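Local coordinates for fucolectin-related protein (Streptococcus pneumoniae, PDB 2WMF), which probably hydrolyses host blood-group carbohydrate antigens as a family 98 glycoside hydrolase, at residues W132-E135 against Q136-Y140. Residues are numbered along the deposited sequence; the frame is centred on the assembly and turned at random.
Sequences WLDE and QFQKY
Gln136 lies across one face of the Trp132 indole: its CG stands 3.5 Å from the centroid of the six-membered ring, almost on the ring normal, a CH-pi contact, while the amide, 28° from the ring plane, carries NE2 over the pyrrole part. Tyr101 of helix 95-111 also meets the Trp132 ring. At the edge of the Tyr140 ring lies Gln136 OE1, and Lys139 CG covers one face, 3.7 Å above the plane. The bend of Gln136 at chi2 (-38°) turns its amide back toward the carbonyl of Trp132, where NE2 gives a hydrogen bond of 3.0 Å to Trp132 O. That oxygen also accepts the helical bond from Gln136 N, the two donors arriving from opposite faces of the carbonyl plane. A water accepts from NE2 and donates to Glu135 OE1. Glutamine suits this place because its CG methylene packs on the indole while its amide still finds acceptors.

One residue further on, Leu133 CG packs 3.7 Å from Phe137 CE2, apolar side chains suited to a buried side against Leu143 and helix 159-172. Asp134 OD1 accepts from Gln138 NE2 (2.8 Å), the amide nearly perpendicular to the carboxylate, and from Tyr173 OH; OD2 salt-bridges Lys172. Acceptor and donor thus pair where the helix is less buried. These i to i+4 pairings mark an amphipathic helix, 130-139, the crossover of a beta-alpha-beta unit in the (beta/alpha)8 barrel.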
loop_
_atom_site.group_PDB
_atom_site.type_symbol
_atom_site.label_atom_id
_atom_site.label_comp_id
_atom_site.label_asym_id
_atom_site.label_seq_id
_atom_site.Cartn_x
_atom_site.Cartn_y
_atom_site.Cartn_z
ATOM N N TRP A 132 -6.752 -24.932 18.002
ATOM C CA TRP A 132 -5.578 -25.334 17.236
ATOM C C TRP A 132 -4.603 -24.176 17.061
ATOM O O TRP A 132 -3.393 -24.324 17.224
ATOM C CB TRP A 132 -5.966 -25.919 15.869
ATOM C CG TRP A 132 -4.812 -26.310 14.988
ATOM C CD1 TRP A 132 -4.207 -27.534 14.904
ATOM C CD2 TRP A 132 -4.105 -25.459 14.065
ATOM N NE1 TRP A 132 -3.198 -27.501 13.982
ATOM C CE2 TRP A 132 -3.092 -26.241 13.462
ATOM C CE3 TRP A 132 -4.237 -24.112 13.687
ATOM C CZ2 TRP A 132 -2.204 -25.722 12.524
ATOM C CZ3 TRP A 132 -3.361 -23.606 12.773
ATOM C CH2 TRP A 132 -2.372 -24.400 12.176
ATOM N N LEU A 133 -5.118 -23.005 16.745
ATOM C CA LEU A 133 -4.251 -21.835 16.616
ATOM C C LEU A 133 -3.553 -21.497 17.956
ATOM O O LEU A 133 -2.351 -21.175 17.989
ATOM C CB LEU A 133 -5.058 -20.631 16.139
ATOM C CG LEU A 133 -4.299 -19.322 15.961
ATOM C CD1 LEU A 133 -3.196 -19.487 14.930
ATOM C CD2 LEU A 133 -5.261 -18.152 15.610
ATOM N N ASP A 134 -4.335 -21.552 19.042
ATOM C CA ASP A 134 -3.835 -21.320 20.415
ATOM C C ASP A 134 -2.602 -22.235 20.674
ATOM O O ASP A 134 -1.545 -21.768 21.106
ATOM C CB ASP A 134 -4.976 -21.563 21.407
ATOM C CG ASP A 134 -4.613 -21.240 22.854
ATOM O OD1 ASP A 134 -3.624 -21.805 23.357
ATOM O OD2 ASP A 134 -5.305 -20.389 23.440
ATOM N N GLU A 135 -2.734 -23.515 20.317
ATOM C CA GLU A 135 -1.649 -24.505 20.435
ATOM C C GLU A 135 -0.435 -24.102 19.625
ATOM O O GLU A 135 0.691 -24.237 20.080
ATOM C CB GLU A 135 -2.139 -25.895 19.992
ATOM C CG GLU A 135 -3.120 -26.494 20.970
ATOM C CD GLU A 135 -3.820 -27.755 20.430
ATOM O OE1 GLU A 135 -3.635 -28.121 19.235
ATOM O OE2 GLU A 135 -4.586 -28.376 21.221
ATOM N N GLN A 136 -0.657 -23.597 18.413
ATOM C CA GLN A 136 0.454 -23.193 17.592
ATOM C C GLN A 136 1.196 -21.978 18.180
ATOM O O GLN A 136 2.422 -21.956 18.148
ATOM C CB GLN A 136 0.054 -22.963 16.121
ATOM C CG GLN A 136 -0.753 -24.079 15.456
ATOM C CD GLN A 136 -0.303 -25.491 15.871
ATOM O OE1 GLN A 136 0.891 -25.843 15.755
ATOM N NE2 GLN A 136 -1.241 -26.286 16.388
ATOM N N PHE A 137 0.465 -21.007 18.737
ATOM C CA PHE A 137 1.112 -19.868 19.406
ATOM C C PHE A 137 1.961 -20.338 20.606
ATOM O O PHE A 137 3.028 -19.805 20.849
ATOM C CB PHE A 137 0.086 -18.851 19.899
ATOM C CG PHE A 137 -0.462 -17.924 18.842
ATOM C CD1 PHE A 137 0.393 -17.185 18.041
ATOM C CD2 PHE A 137 -1.840 -17.723 18.727
ATOM C CE1 PHE A 137 -0.110 -16.277 17.070
ATOM C CE2 PHE A 137 -2.340 -16.817 17.782
ATOM C CZ PHE A 137 -1.457 -16.091 16.953
ATOM N N GLN A 138 1.463 -21.335 21.328
ATOM C CA GLN A 138 2.202 -21.846 22.487
ATOM C C GLN A 138 3.528 -22.451 22.043
ATOM O O GLN A 138 4.553 -22.307 22.715
ATOM C CB GLN A 138 1.390 -22.912 23.212
ATOM C CG GLN A 138 0.183 -22.410 23.912
ATOM C CD GLN A 138 -0.576 -23.563 24.561
ATOM O OE1 GLN A 138 0.011 -24.294 25.381
ATOM N NE2 GLN A 138 -1.861 -23.767 24.181
ATOM N N LYS A 139 3.502 -23.166 20.936
ATOM C CA LYS A 139 4.648 -23.929 20.495
ATOM C C LYS A 139 5.700 -23.136 19.724
ATOM O O LYS A 139 6.891 -23.457 19.787
ATOM C CB LYS A 139 4.157 -25.091 19.662
ATOM C CG LYS A 139 5.297 -25.988 19.194
ATOM C CD LYS A 139 4.857 -27.397 18.896
ATOM C CE LYS A 139 6.089 -28.242 18.551
ATOM N NZ LYS A 139 5.685 -29.637 18.223
ATOM N N TYR A 140 5.257 -22.135 18.941
ATOM C CA TYR A 140 6.118 -21.472 17.976
ATOM C C TYR A 140 6.262 -19.971 18.275
ATOM O O TYR A 140 5.334 -19.181 18.011
ATOM C CB TYR A 140 5.548 -21.662 16.563
ATOM C CG TYR A 140 5.522 -23.105 16.105
ATOM C CD1 TYR A 140 6.726 -23.775 15.811
ATOM C CD2 TYR A 140 4.330 -23.835 16.059
ATOM C CE1 TYR A 140 6.731 -25.089 15.418
ATOM C CE2 TYR A 140 4.327 -25.187 15.662
ATOM C CZ TYR A 140 5.552 -25.797 15.358
ATOM O OH TYR A 140 5.574 -27.105 14.967
HETATM O O HOH W 1 -1.481 -28.840 17.957
#